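Citrate synthase (Sulfolobus solfataricus, PDB 1O7X) is a predominantly helical enzyme of the citrate synthase family, modelled as an assembly of two protein chains. Local coordinates at residues Gly42-Thr47 and Lys175-Tyr180; Ala67-Glu72 and Ser122-Met127; Ser149-Lys154 and Asp168-Met173. All blocks are in the same frame, centred on the assembly; numbering follows the deposited sequence.

Overall arrangement
All three contacts join helices, but their chemistry differs with their place. Interaction 1, its centre about 11 Å from that of the chain, is partly buried and combines apolar packing with one lysine bond at its partly exposed end. Interaction 2, centred about 18 Å out, is nonetheless buried and adds a salt-bridge network to its apolar side. Interaction 3 is partly buried and joins its segments by van der Waals packing. Interactions 1 and 3 share helix 167-180, against which the capped starts of two other helices pack. Phe152 sits among all three: its N binds Glu45 OE2, and its ring touches Tyr44, Leu69 and Leu177. Asn70 OD1, from interaction 2, binds Ser149 N of interaction 3.

Interaction 1 of 3, residues Gly42-Thr47 and Lys175-Tyr180; sequences GSYEET and KALILY
The N-capped start of helix 44-53 packs against the later part of helix 167-180, with Tyr44 and Thr47 meeting Leu177 and Ile178 while Lys175 reaches back to Gly42. The two backbones come nearest at Tyr44 and Ile178, whose CA atoms lie 5.2 Å apart. Tyr44 carries its CG anti to the backbone N (chi1 -176°), an orientation that lays its ring against Leu177. Leu177 CB stands over one ring face, 3.5 Å from the centroid and 19° off the normal, which meets the criteria for a CH-pi contact; it is displaced toward the rim, and CD1 of the same leucine follows over CD2 of Tyr44. The two side chains cross at about a right angle. Ile178 fills the other part of the contact: its CG1 faces Tyr44 CA at 3.7 Å, its CD1 lies by the Ser43 carbonyl carbon, and both CG1 and CG2 rest on Thr47 OG1. That hydroxyl donates to Ser43 O at 3.2 Å, from the face of the carbonyl plane opposite to the one used by Thr47 N. Ser43 OG caps the helix by accepting from Glu46 N at 3.0 Å. At the contact's edge Lys175 NZ donates to Gly42 O over 2.9 Å, tilted 21° from the carbonyl plane. Helix 330-352 adds Leu340 beside Tyr44 and Thr47. The chemistry thus divides in two: apolar side chains fill the buried part, while Ser43 O takes Thr47 N and OG1, and Gly42 O, just past helix 35-41, takes a lysine ammonium whose charge probably strengthens the bond.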
ATOM      1  N   GLY A  42      32.660  -2.193  -6.223  1.00 53.84           N
ATOM      2  CA  GLY A  42      32.072  -2.999  -5.147  1.00 52.37           C
ATOM      3  C   GLY A  42      30.952  -3.885  -5.673  1.00 51.79           C
ATOM      4  O   GLY A  42      30.713  -4.017  -6.869  1.00 51.69           O
ATOM      5  N   SER A  43      30.237  -4.504  -4.750  1.00 51.68           N
ATOM      6  CA  SER A  43      29.081  -5.331  -5.001  1.00 51.00           C
ATOM      7  C   SER A  43      27.754  -4.722  -4.523  1.00 50.64           C
ATOM      8  O   SER A  43      27.699  -3.686  -3.841  1.00 50.78           O
ATOM      9  CB  SER A  43      29.246  -6.593  -4.139  1.00 51.09           C
ATOM     10  OG  SER A  43      29.004  -6.160  -2.804  1.00 50.80           O
ATOM     11  N   TYR A  44      26.679  -5.498  -4.747  1.00 48.55           N
ATOM     12  CA  TYR A  44      25.370  -5.122  -4.231  1.00 46.81           C
ATOM     13  C   TYR A  44      25.419  -5.076  -2.702  1.00 45.32           C
ATOM     14  O   TYR A  44      24.905  -4.145  -2.097  1.00 45.12           O
ATOM     15  CB  TYR A  44      24.238  -6.045  -4.682  1.00 46.74           C
ATOM     16  CG  TYR A  44      22.868  -5.574  -4.215  1.00 46.26           C
ATOM     17  CD1 TYR A  44      22.467  -4.255  -4.354  1.00 45.32           C
ATOM     18  CD2 TYR A  44      21.980  -6.457  -3.618  1.00 46.51           C
ATOM     19  CE1 TYR A  44      21.236  -3.827  -3.936  1.00 45.44           C
ATOM     20  CE2 TYR A  44      20.737  -6.037  -3.187  1.00 46.37           C
ATOM     21  CZ  TYR A  44      20.365  -4.718  -3.352  1.00 46.39           C
ATOM     22  OH  TYR A  44      19.117  -4.295  -2.920  1.00 46.48           O
ATOM     23  N   GLU A  45      26.082  -6.018  -2.064  1.00 44.46           N
ATOM     24  CA  GLU A  45      26.256  -6.083  -0.628  1.00 44.29           C
ATOM     25  C   GLU A  45      26.878  -4.816  -0.047  1.00 45.09           C
ATOM     26  O   GLU A  45      26.484  -4.309   1.014  1.00 45.85           O
ATOM     27  CB  GLU A  45      27.147  -7.284  -0.282  1.00 42.45           C
ATOM     28  CG  GLU A  45      26.476  -8.634  -0.376  1.00 41.64           C
ATOM     29  CD  GLU A  45      26.722  -9.366  -1.674  1.00 41.20           C
ATOM     30  OE1 GLU A  45      27.097  -8.700  -2.659  1.00 41.09           O
ATOM     31  OE2 GLU A  45      26.558 -10.603  -1.736  1.00 40.63           O
ATOM     32  N   GLU A  46      27.862  -4.255  -0.741  1.00 45.70           N
ATOM     33  CA  GLU A  46      28.542  -3.057  -0.290  1.00 47.04           C
ATOM     34  C   GLU A  46      27.576  -1.882  -0.401  1.00 46.16           C
ATOM     35  O   GLU A  46      27.567  -0.997   0.444  1.00 45.95           O
ATOM     36  CB  GLU A  46      29.833  -2.809  -1.082  1.00 49.15           C
ATOM     37  CG  GLU A  46      30.607  -1.603  -0.527  1.00 50.95           C
ATOM     38  CD  GLU A  46      31.747  -1.173  -1.423  1.00 51.31           C
ATOM     39  OE1 GLU A  46      31.497  -1.038  -2.632  1.00 51.82           O
ATOM     40  OE2 GLU A  46      32.886  -0.992  -0.953  1.00 52.34           O
ATOM     41  N   THR A  47      26.713  -1.910  -1.417  1.00 45.14           N
ATOM     42  CA  THR A  47      25.680  -0.896  -1.599  1.00 42.70           C
ATOM     43  C   THR A  47      24.605  -1.046  -0.528  1.00 41.04           C
ATOM     44  O   THR A  47      23.986  -0.059  -0.090  1.00 41.55           O
ATOM     45  CB  THR A  47      25.069  -0.958  -3.007  1.00 42.04           C
ATOM     46  OG1 THR A  47      26.115  -0.900  -3.978  1.00 41.01           O
ATOM     47  CG2 THR A  47      24.122   0.212  -3.216  1.00 41.76           C
ATOM     48  N   LYS A 175      25.417  -6.246 -10.589  1.00 39.56           N
ATOM     49  CA  LYS A 175      25.548  -4.836 -10.965  1.00 39.91           C
ATOM     50  C   LYS A 175      24.172  -4.205 -11.202  1.00 38.35           C
ATOM     51  O   LYS A 175      23.921  -3.037 -10.896  1.00 37.28           O
ATOM     52  CB  LYS A 175      26.421  -4.612 -12.200  1.00 40.68           C
ATOM     53  CG  LYS A 175      27.835  -5.125 -12.105  1.00 41.10           C
ATOM     54  CD  LYS A 175      28.498  -4.781 -10.786  1.00 41.35           C
ATOM     55  CE  LYS A 175      29.726  -5.668 -10.615  1.00 41.78           C
ATOM     56  NZ  LYS A 175      30.111  -5.727  -9.174  1.00 43.25           N
ATOM     57  N   ALA A 176      23.280  -5.065 -11.708  1.00 36.29           N
ATOM     58  CA  ALA A 176      21.893  -4.703 -11.929  1.00 33.97           C
ATOM     59  C   ALA A 176      21.274  -4.175 -10.626  1.00 32.32           C
ATOM     60  O   ALA A 176      20.621  -3.137 -10.642  1.00 30.64           O
ATOM     61  CB  ALA A 176      21.096  -5.910 -12.396  1.00 33.76           C
ATOM     62  N   LEU A 177      21.522  -4.900  -9.547  1.00 31.19           N
ATOM     63  CA  LEU A 177      21.021  -4.602  -8.223  1.00 31.99           C
ATOM     64  C   LEU A 177      21.487  -3.248  -7.716  1.00 34.82           C
ATOM     65  O   LEU A 177      20.665  -2.451  -7.234  1.00 35.49           O
ATOM     66  CB  LEU A 177      21.358  -5.717  -7.236  1.00 30.77           C
ATOM     67  CG  LEU A 177      20.791  -7.116  -7.527  1.00 29.60           C
ATOM     68  CD1 LEU A 177      21.372  -8.151  -6.586  1.00 28.72           C
ATOM     69  CD2 LEU A 177      19.274  -7.117  -7.451  1.00 28.31           C
ATOM     70  N   ILE A 178      22.788  -2.963  -7.846  1.00 35.97           N
ATOM     71  CA  ILE A 178      23.327  -1.661  -7.499  1.00 36.34           C
ATOM     72  C   ILE A 178      22.680  -0.586  -8.370  1.00 36.27           C
ATOM     73  O   ILE A 178      22.342   0.495  -7.873  1.00 37.04           O
ATOM     74  CB  ILE A 178      24.845  -1.555  -7.782  1.00 37.56           C
ATOM     75  CG1 ILE A 178      25.590  -2.672  -7.037  1.00 39.05           C
ATOM     76  CG2 ILE A 178      25.421  -0.185  -7.444  1.00 35.79           C
ATOM     77  CD1 ILE A 178      26.899  -3.073  -7.705  1.00 39.58           C
ATOM     78  N   LEU A 179      22.575  -0.847  -9.674  1.00 35.90           N
ATOM     79  CA  LEU A 179      22.043   0.187 -10.556  1.00 36.44           C
ATOM     80  C   LEU A 179      20.597   0.584 -10.315  1.00 36.49           C
ATOM     81  O   LEU A 179      20.305   1.745 -10.628  1.00 36.38           O
ATOM     82  CB  LEU A 179      22.217  -0.229 -12.015  1.00 37.73           C
ATOM     83  CG  LEU A 179      23.632  -0.160 -12.604  1.00 38.72           C
ATOM     84  CD1 LEU A 179      23.686  -0.888 -13.952  1.00 39.11           C
ATOM     85  CD2 LEU A 179      24.081   1.283 -12.759  1.00 38.08           C
ATOM     86  N   TYR A 180      19.702  -0.263  -9.806  1.00 35.11           N
ATOM     87  CA  TYR A 180      18.309   0.115  -9.669  1.00 33.87           C
ATOM     88  C   TYR A 180      17.910   0.461  -8.234  1.00 34.58           C
ATOM     89  O   TYR A 180      16.738   0.721  -7.936  1.00 35.12           O
ATOM     90  CB  TYR A 180      17.395  -0.987 -10.165  1.00 32.60           C
ATOM     91  CG  TYR A 180      16.887  -0.978 -11.574  1.00 31.53           C
ATOM     92  CD1 TYR A 180      16.757  -2.187 -12.255  1.00 30.72           C
ATOM     93  CD2 TYR A 180      16.529   0.182 -12.236  1.00 30.57           C
ATOM     94  CE1 TYR A 180      16.285  -2.220 -13.556  1.00 29.95           C
ATOM     95  CE2 TYR A 180      16.041   0.146 -13.528  1.00 29.59           C
ATOM     96  CZ  TYR A 180      15.930  -1.051 -14.182  1.00 29.15           C
ATOM     97  OH  TYR A 180      15.457  -1.098 -15.471  1.00 29.28           O
TER

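Interaction 2 of 3, residues Ala67-Glu72 and Ser122-Met127; sequences AKLNEE and SIIAKM
Glu72 and Lys126 meet through bent side chains. The glutamate has CG beside its backbone N, opposite the carbonyl carbon (chi1 -70°), and a bend at chi2 (-60°) curls the carboxylate over Ser122 of helix 116-138; the lysine, bent at chi2, chi3 and chi4, doubles back to it. As a result Lys126 NZ donates twice to one residue: to Glu72 O at 2.8 Å, from above the carbonyl plane and 51° out of it, and to Glu72 OE1 at 3.0 Å, nearly along the C-O direction. The second bond is part of a salt bridge. A third bond of this ammonium goes to Glu74 O. Beside the charged groups, Ser122 CB touches Glu72 CD at 3.7 Å, whereas the serine hydroxyl is bonded to Lys119 O. Ala125 CB fills the space between the backbones, 3.9 Å from Glu72 CB and 4.2 Å from Leu69 CD2. The same leucine methyl reaches Ile124 CG2, and Leu340 and Leu343 of helix 330-352 lie beyond that isoleucine. On the other oxygen of the carboxylate, Lys68 NZ forms a salt bridge with Glu72 OE2 at 3.5 Å and also pairs with Glu71. Flanked by two lysines, the Glu72 carboxylate would be expected to stay negatively charged, and Lys126 ties it, together with the carbonyls that follow helix 59-70, to helix 116-138.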
ATOM      1  N   ALA A  67      27.276 -12.405   6.087  1.00 51.71           N
ATOM      2  CA  ALA A  67      26.876 -13.522   6.921  1.00 51.46           C
ATOM      3  C   ALA A  67      25.416 -13.316   7.333  1.00 51.25           C
ATOM      4  O   ALA A  67      24.576 -14.195   7.154  1.00 51.12           O
ATOM      5  CB  ALA A  67      27.770 -13.644   8.134  1.00 51.70           C
ATOM      6  N   LYS A  68      25.122 -12.112   7.814  1.00 51.55           N
ATOM      7  CA  LYS A  68      23.735 -11.806   8.164  1.00 52.59           C
ATOM      8  C   LYS A  68      22.858 -12.158   6.972  1.00 51.57           C
ATOM      9  O   LYS A  68      22.039 -13.078   7.136  1.00 51.86           O
ATOM     10  CB  LYS A  68      23.599 -10.392   8.699  1.00 54.17           C
ATOM     11  CG  LYS A  68      22.271 -10.147   9.403  1.00 56.17           C
ATOM     12  CD  LYS A  68      22.286 -10.597  10.854  1.00 57.58           C
ATOM     13  CE  LYS A  68      20.897 -11.089  11.265  1.00 58.33           C
ATOM     14  NZ  LYS A  68      20.989 -12.452  11.879  1.00 58.62           N
ATOM     15  N   LEU A  69      23.042 -11.598   5.780  1.00 50.10           N
ATOM     16  CA  LEU A  69      22.231 -12.010   4.636  1.00 48.74           C
ATOM     17  C   LEU A  69      22.067 -13.523   4.600  1.00 49.64           C
ATOM     18  O   LEU A  69      20.947 -14.006   4.759  1.00 50.73           O
ATOM     19  CB  LEU A  69      22.774 -11.608   3.273  1.00 46.33           C
ATOM     20  CG  LEU A  69      22.823 -10.140   2.890  1.00 44.90           C
ATOM     21  CD1 LEU A  69      23.550  -9.960   1.569  1.00 44.38           C
ATOM     22  CD2 LEU A  69      21.433  -9.538   2.825  1.00 44.12           C
ATOM     23  N   ASN A  70      23.145 -14.280   4.466  1.00 50.79           N
ATOM     24  CA  ASN A  70      23.161 -15.731   4.406  1.00 51.08           C
ATOM     25  C   ASN A  70      22.328 -16.496   5.428  1.00 50.46           C
ATOM     26  O   ASN A  70      21.858 -17.599   5.128  1.00 50.30           O
ATOM     27  CB  ASN A  70      24.602 -16.246   4.497  1.00 52.02           C
ATOM     28  CG  ASN A  70      25.335 -16.247   3.176  1.00 53.37           C
ATOM     29  OD1 ASN A  70      24.770 -16.380   2.085  1.00 53.30           O
ATOM     30  ND2 ASN A  70      26.659 -16.077   3.280  1.00 54.36           N
ATOM     31  N   GLU A  71      22.128 -15.975   6.627  1.00 49.52           N
ATOM     32  CA  GLU A  71      21.326 -16.541   7.674  1.00 49.25           C
ATOM     33  C   GLU A  71      19.832 -16.285   7.504  1.00 48.31           C
ATOM     34  O   GLU A  71      19.042 -16.732   8.335  1.00 48.04           O
ATOM     35  CB  GLU A  71      21.712 -15.862   9.010  1.00 50.92           C
ATOM     36  CG  GLU A  71      22.764 -16.621   9.776  1.00 52.89           C
ATOM     37  CD  GLU A  71      23.092 -16.182  11.180  1.00 53.76           C
ATOM     38  OE1 GLU A  71      22.697 -15.091  11.637  1.00 53.44           O
ATOM     39  OE2 GLU A  71      23.793 -16.999  11.839  1.00 55.22           O
ATOM     40  N   GLU A  72      19.438 -15.485   6.522  1.00 46.94           N
ATOM     41  CA  GLU A  72      18.079 -15.003   6.401  1.00 45.93           C
ATOM     42  C   GLU A  72      17.306 -15.278   5.131  1.00 45.24           C
ATOM     43  O   GLU A  72      16.296 -14.593   4.909  1.00 44.02           O
ATOM     44  CB  GLU A  72      18.192 -13.471   6.567  1.00 46.57           C
ATOM     45  CG  GLU A  72      18.545 -12.929   7.923  1.00 46.72           C
ATOM     46  CD  GLU A  72      17.574 -13.267   9.028  1.00 47.93           C
ATOM     47  OE1 GLU A  72      16.477 -13.822   8.792  1.00 47.65           O
ATOM     48  OE2 GLU A  72      17.934 -12.974  10.195  1.00 49.26           O
ATOM     49  N   SER A 122      17.483  -8.297   6.935  1.00 34.20           N
ATOM     50  CA  SER A 122      16.749  -9.554   6.902  1.00 34.96           C
ATOM     51  C   SER A 122      15.661  -9.543   5.844  1.00 34.41           C
ATOM     52  O   SER A 122      15.372 -10.594   5.267  1.00 35.52           O
ATOM     53  CB  SER A 122      16.206  -9.965   8.262  1.00 35.95           C
ATOM     54  OG  SER A 122      15.060  -9.206   8.585  1.00 38.94           O
ATOM     55  N   ILE A 123      15.110  -8.388   5.513  1.00 33.44           N
ATOM     56  CA  ILE A 123      14.082  -8.244   4.505  1.00 31.89           C
ATOM     57  C   ILE A 123      14.634  -8.355   3.104  1.00 31.74           C
ATOM     58  O   ILE A 123      14.004  -8.994   2.252  1.00 33.42           O
ATOM     59  CB  ILE A 123      13.296  -6.924   4.676  1.00 31.84           C
ATOM     60  CG1 ILE A 123      12.707  -6.923   6.098  1.00 31.83           C
ATOM     61  CG2 ILE A 123      12.248  -6.787   3.591  1.00 30.83           C
ATOM     62  CD1 ILE A 123      11.571  -6.016   6.443  1.00 30.35           C
ATOM     63  N   ILE A 124      15.801  -7.787   2.854  1.00 31.04           N
ATOM     64  CA  ILE A 124      16.436  -7.849   1.530  1.00 28.83           C
ATOM     65  C   ILE A 124      16.615  -9.286   1.093  1.00 28.78           C
ATOM     66  O   ILE A 124      16.267  -9.675  -0.022  1.00 29.52           O
ATOM     67  CB  ILE A 124      17.751  -7.064   1.545  1.00 28.09           C
ATOM     68  CG1 ILE A 124      17.428  -5.558   1.545  1.00 27.63           C
ATOM     69  CG2 ILE A 124      18.636  -7.350   0.356  1.00 28.01           C
ATOM     70  CD1 ILE A 124      18.609  -4.675   1.874  1.00 26.90           C
ATOM     71  N   ALA A 125      17.108 -10.133   1.989  1.00 29.08           N
ATOM     72  CA  ALA A 125      17.319 -11.549   1.741  1.00 28.48           C
ATOM     73  C   ALA A 125      16.010 -12.298   1.511  1.00 28.14           C
ATOM     74  O   ALA A 125      15.902 -13.135   0.606  1.00 27.05           O
ATOM     75  CB  ALA A 125      18.131 -12.137   2.896  1.00 27.50           C
ATOM     76  N   LYS A 126      14.966 -11.979   2.291  1.00 28.49           N
ATOM     77  CA  LYS A 126      13.697 -12.676   2.035  1.00 29.08           C
ATOM     78  C   LYS A 126      13.102 -12.207   0.723  1.00 30.12           C
ATOM     79  O   LYS A 126      12.439 -13.027   0.063  1.00 30.80           O
ATOM     80  CB  LYS A 126      12.805 -12.622   3.253  1.00 28.84           C
ATOM     81  CG  LYS A 126      13.467 -13.396   4.380  1.00 29.50           C
ATOM     82  CD  LYS A 126      13.383 -12.735   5.735  1.00 29.49           C
ATOM     83  CE  LYS A 126      13.233 -13.779   6.814  1.00 30.63           C
ATOM     84  NZ  LYS A 126      14.345 -14.752   6.903  1.00 32.07           N
ATOM     85  N   MET A 127      13.347 -10.970   0.285  1.00 29.95           N
ATOM     86  CA  MET A 127      12.850 -10.534  -1.006  1.00 31.03           C
ATOM     87  C   MET A 127      13.491 -11.361  -2.124  1.00 31.36           C
ATOM     88  O   MET A 127      12.802 -11.860  -3.020  1.00 30.98           O
ATOM     89  CB  MET A 127      13.061  -9.044  -1.278  1.00 32.06           C
ATOM     90  CG  MET A 127      11.913  -8.159  -0.843  1.00 32.96           C
ATOM     91  SD  MET A 127      10.454  -8.054  -1.877  1.00 31.48           S
ATOM     92  CE  MET A 127      10.395  -9.596  -2.747  1.00 31.37           C
TER

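Interaction 3 of 3, residues Ser149-Lys154 and Asp168-Met173; sequences SDSFAK and DEINAM
Ser151 is the first residue of 149-154 to touch the opposite helix: its OG lies 3.7 Å from Ile170 CG2. Ser151 is also the N-cap residue of helix 152-161, its OG accepting from Lys154 N at 2.9 Å with an N-H...O angle of 168°, so one side chain both caps the helix and packs against its neighbour. Ala153 follows with a CB directed at helix 167-180; this methyl rests on Ile170 O at 3.4 Å and is 3.9 Å from Met173 CB. Lys154 then supplies its aliphatic chain. Its CB, CG and CD run past Ile170 CD1, the two side chains crossing at a slant, and its NZ turns back to a salt bridge with Asp150, modelled at a doubtfully short length. Ile170 meets both Ser151 and Lys154 because, with chi1 -59°, CG1 lies anti to the carbonyl carbon and carries CD1 to the lysine, while CG2, anti to the backbone N, reaches the serine. Beyond, Met173 touches Phe320 and Leu323 of helix 316-323. The arrangement is two consecutive helices joined by the short link 162-166, the capped start of one packed on the first half of helix 167-180, in the predominantly helical citrate synthase fold.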
ATOM      1  N   SER A 149      26.062 -18.435   0.135  1.00 48.11           N
ATOM      2  CA  SER A 149      27.099 -18.413  -0.870  1.00 47.86           C
ATOM      3  C   SER A 149      27.947 -17.152  -0.668  1.00 48.84           C
ATOM      4  O   SER A 149      27.717 -16.337   0.222  1.00 47.11           O
ATOM      5  CB  SER A 149      26.565 -18.500  -2.287  1.00 47.54           C
ATOM      6  OG  SER A 149      26.696 -17.324  -3.062  1.00 46.41           O
ATOM      7  N   ASP A 150      28.937 -17.028  -1.550  1.00 51.10           N
ATOM      8  CA  ASP A 150      29.894 -15.940  -1.578  1.00 52.67           C
ATOM      9  C   ASP A 150      29.197 -14.644  -1.970  1.00 52.04           C
ATOM     10  O   ASP A 150      29.724 -13.599  -1.565  1.00 52.96           O
ATOM     11  CB  ASP A 150      31.110 -16.191  -2.469  1.00 55.12           C
ATOM     12  CG  ASP A 150      30.817 -16.976  -3.726  1.00 57.91           C
ATOM     13  OD1 ASP A 150      29.648 -17.299  -4.033  1.00 58.76           O
ATOM     14  OD2 ASP A 150      31.740 -17.326  -4.505  1.00 59.60           O
ATOM     15  N   SER A 151      28.082 -14.689  -2.696  1.00 50.54           N
ATOM     16  CA  SER A 151      27.380 -13.442  -2.986  1.00 48.89           C
ATOM     17  C   SER A 151      25.870 -13.651  -3.000  1.00 48.20           C
ATOM     18  O   SER A 151      25.343 -14.764  -3.015  1.00 48.30           O
ATOM     19  CB  SER A 151      27.837 -12.826  -4.300  1.00 48.64           C
ATOM     20  OG  SER A 151      27.021 -13.293  -5.354  1.00 48.43           O
ATOM     21  N   PHE A 152      25.166 -12.522  -3.007  1.00 47.73           N
ATOM     22  CA  PHE A 152      23.692 -12.484  -3.082  1.00 45.44           C
ATOM     23  C   PHE A 152      23.279 -12.723  -4.524  1.00 44.33           C
ATOM     24  O   PHE A 152      22.402 -13.551  -4.764  1.00 43.57           O
ATOM     25  CB  PHE A 152      23.193 -11.186  -2.499  1.00 44.84           C
ATOM     26  CG  PHE A 152      21.761 -10.801  -2.621  1.00 45.59           C
ATOM     27  CD1 PHE A 152      20.900 -10.920  -1.534  1.00 45.59           C
ATOM     28  CD2 PHE A 152      21.258 -10.241  -3.790  1.00 45.49           C
ATOM     29  CE1 PHE A 152      19.580 -10.528  -1.616  1.00 44.88           C
ATOM     30  CE2 PHE A 152      19.931  -9.861  -3.878  1.00 45.66           C
ATOM     31  CZ  PHE A 152      19.093  -9.994  -2.788  1.00 45.01           C
ATOM     32  N   ALA A 153      23.946 -12.121  -5.511  1.00 44.35           N
ATOM     33  CA  ALA A 153      23.603 -12.423  -6.906  1.00 44.42           C
ATOM     34  C   ALA A 153      23.715 -13.926  -7.171  1.00 45.01           C
ATOM     35  O   ALA A 153      22.794 -14.591  -7.686  1.00 46.03           O
ATOM     36  CB  ALA A 153      24.485 -11.615  -7.832  1.00 44.50           C
ATOM     37  N   LYS A 154      24.839 -14.535  -6.774  1.00 43.68           N
ATOM     38  CA  LYS A 154      25.017 -15.980  -6.942  1.00 42.32           C
ATOM     39  C   LYS A 154      23.840 -16.651  -6.242  1.00 40.99           C
ATOM     40  O   LYS A 154      23.056 -17.346  -6.868  1.00 41.09           O
ATOM     41  CB  LYS A 154      26.364 -16.421  -6.404  1.00 42.98           C
ATOM     42  CG  LYS A 154      26.746 -17.887  -6.429  1.00 43.61           C
ATOM     43  CD  LYS A 154      28.247 -18.020  -6.622  1.00 45.12           C
ATOM     44  CE  LYS A 154      28.815 -19.402  -6.353  1.00 45.82           C
ATOM     45  NZ  LYS A 154      29.774 -19.451  -5.216  1.00 44.84           N
ATOM     46  N   ASP A 168      30.365 -13.871 -15.414  1.00 52.45           N
ATOM     47  CA  ASP A 168      29.678 -12.833 -16.173  1.00 51.91           C
ATOM     48  C   ASP A 168      28.251 -12.661 -15.668  1.00 50.03           C
ATOM     49  O   ASP A 168      27.827 -11.537 -15.416  1.00 49.66           O
ATOM     50  CB  ASP A 168      29.721 -13.127 -17.679  1.00 53.16           C
ATOM     51  CG  ASP A 168      31.101 -12.928 -18.279  1.00 54.31           C
ATOM     52  OD1 ASP A 168      32.051 -12.569 -17.544  1.00 55.05           O
ATOM     53  OD2 ASP A 168      31.266 -13.115 -19.504  1.00 54.90           O
ATOM     54  N   GLU A 169      27.527 -13.766 -15.545  1.00 47.71           N
ATOM     55  CA  GLU A 169      26.170 -13.794 -15.036  1.00 45.86           C
ATOM     56  C   GLU A 169      26.054 -13.216 -13.629  1.00 45.56           C
ATOM     57  O   GLU A 169      25.408 -12.172 -13.420  1.00 45.83           O
ATOM     58  CB  GLU A 169      25.677 -15.246 -15.026  1.00 44.56           C
ATOM     59  CG  GLU A 169      25.661 -15.828 -16.431  1.00 43.38           C
ATOM     60  CD  GLU A 169      25.017 -17.193 -16.485  1.00 42.38           C
ATOM     61  OE1 GLU A 169      25.227 -18.030 -15.593  1.00 41.32           O
ATOM     62  OE2 GLU A 169      24.276 -17.434 -17.453  1.00 42.50           O
ATOM     63  N   ILE A 170      26.809 -13.779 -12.677  1.00 43.61           N
ATOM     64  CA  ILE A 170      26.797 -13.292 -11.307  1.00 42.07           C
ATOM     65  C   ILE A 170      27.081 -11.804 -11.272  1.00 42.35           C
ATOM     66  O   ILE A 170      26.524 -11.076 -10.462  1.00 44.00           O
ATOM     67  CB  ILE A 170      27.823 -13.981 -10.393  1.00 40.94           C
ATOM     68  CG1 ILE A 170      27.528 -15.476 -10.370  1.00 39.59           C
ATOM     69  CG2 ILE A 170      27.831 -13.364  -8.998  1.00 40.14           C
ATOM     70  CD1 ILE A 170      28.409 -16.267  -9.450  1.00 38.90           C
ATOM     71  N   ASN A 171      28.004 -11.369 -12.104  1.00 42.34           N
ATOM     72  CA  ASN A 171      28.379  -9.982 -12.213  1.00 42.01           C
ATOM     73  C   ASN A 171      27.246  -9.121 -12.752  1.00 41.56           C
ATOM     74  O   ASN A 171      27.028  -8.000 -12.276  1.00 41.10           O
ATOM     75  CB  ASN A 171      29.571  -9.919 -13.183  1.00 43.44           C
ATOM     76  CG  ASN A 171      30.118  -8.503 -13.149  1.00 45.88           C
ATOM     77  OD1 ASN A 171      30.728  -8.160 -12.128  1.00 47.56           O
ATOM     78  ND2 ASN A 171      29.877  -7.740 -14.207  1.00 45.99           N
ATOM     79  N   ALA A 172      26.568  -9.615 -13.791  1.00 40.84           N
ATOM     80  CA  ALA A 172      25.503  -8.820 -14.418  1.00 41.36           C
ATOM     81  C   ALA A 172      24.333  -8.692 -13.448  1.00 41.28           C
ATOM     82  O   ALA A 172      23.883  -7.567 -13.215  1.00 40.76           O
ATOM     83  CB  ALA A 172      25.157  -9.339 -15.792  1.00 40.60           C
ATOM     84  N   MET A 173      23.918  -9.772 -12.797  1.00 41.54           N
ATOM     85  CA  MET A 173      22.862  -9.689 -11.804  1.00 42.21           C
ATOM     86  C   MET A 173      23.259  -8.713 -10.693  1.00 42.36           C
ATOM     87  O   MET A 173      22.493  -7.786 -10.403  1.00 43.22           O
ATOM     88  CB  MET A 173      22.514 -11.038 -11.161  1.00 42.77           C
ATOM     89  CG  MET A 173      21.186 -10.950 -10.392  1.00 43.62           C
ATOM     90  SD  MET A 173      19.874 -10.399 -11.502  1.00 45.32           S
ATOM     91  CE  MET A 173      19.111  -9.057 -10.620  1.00 45.37           C
TER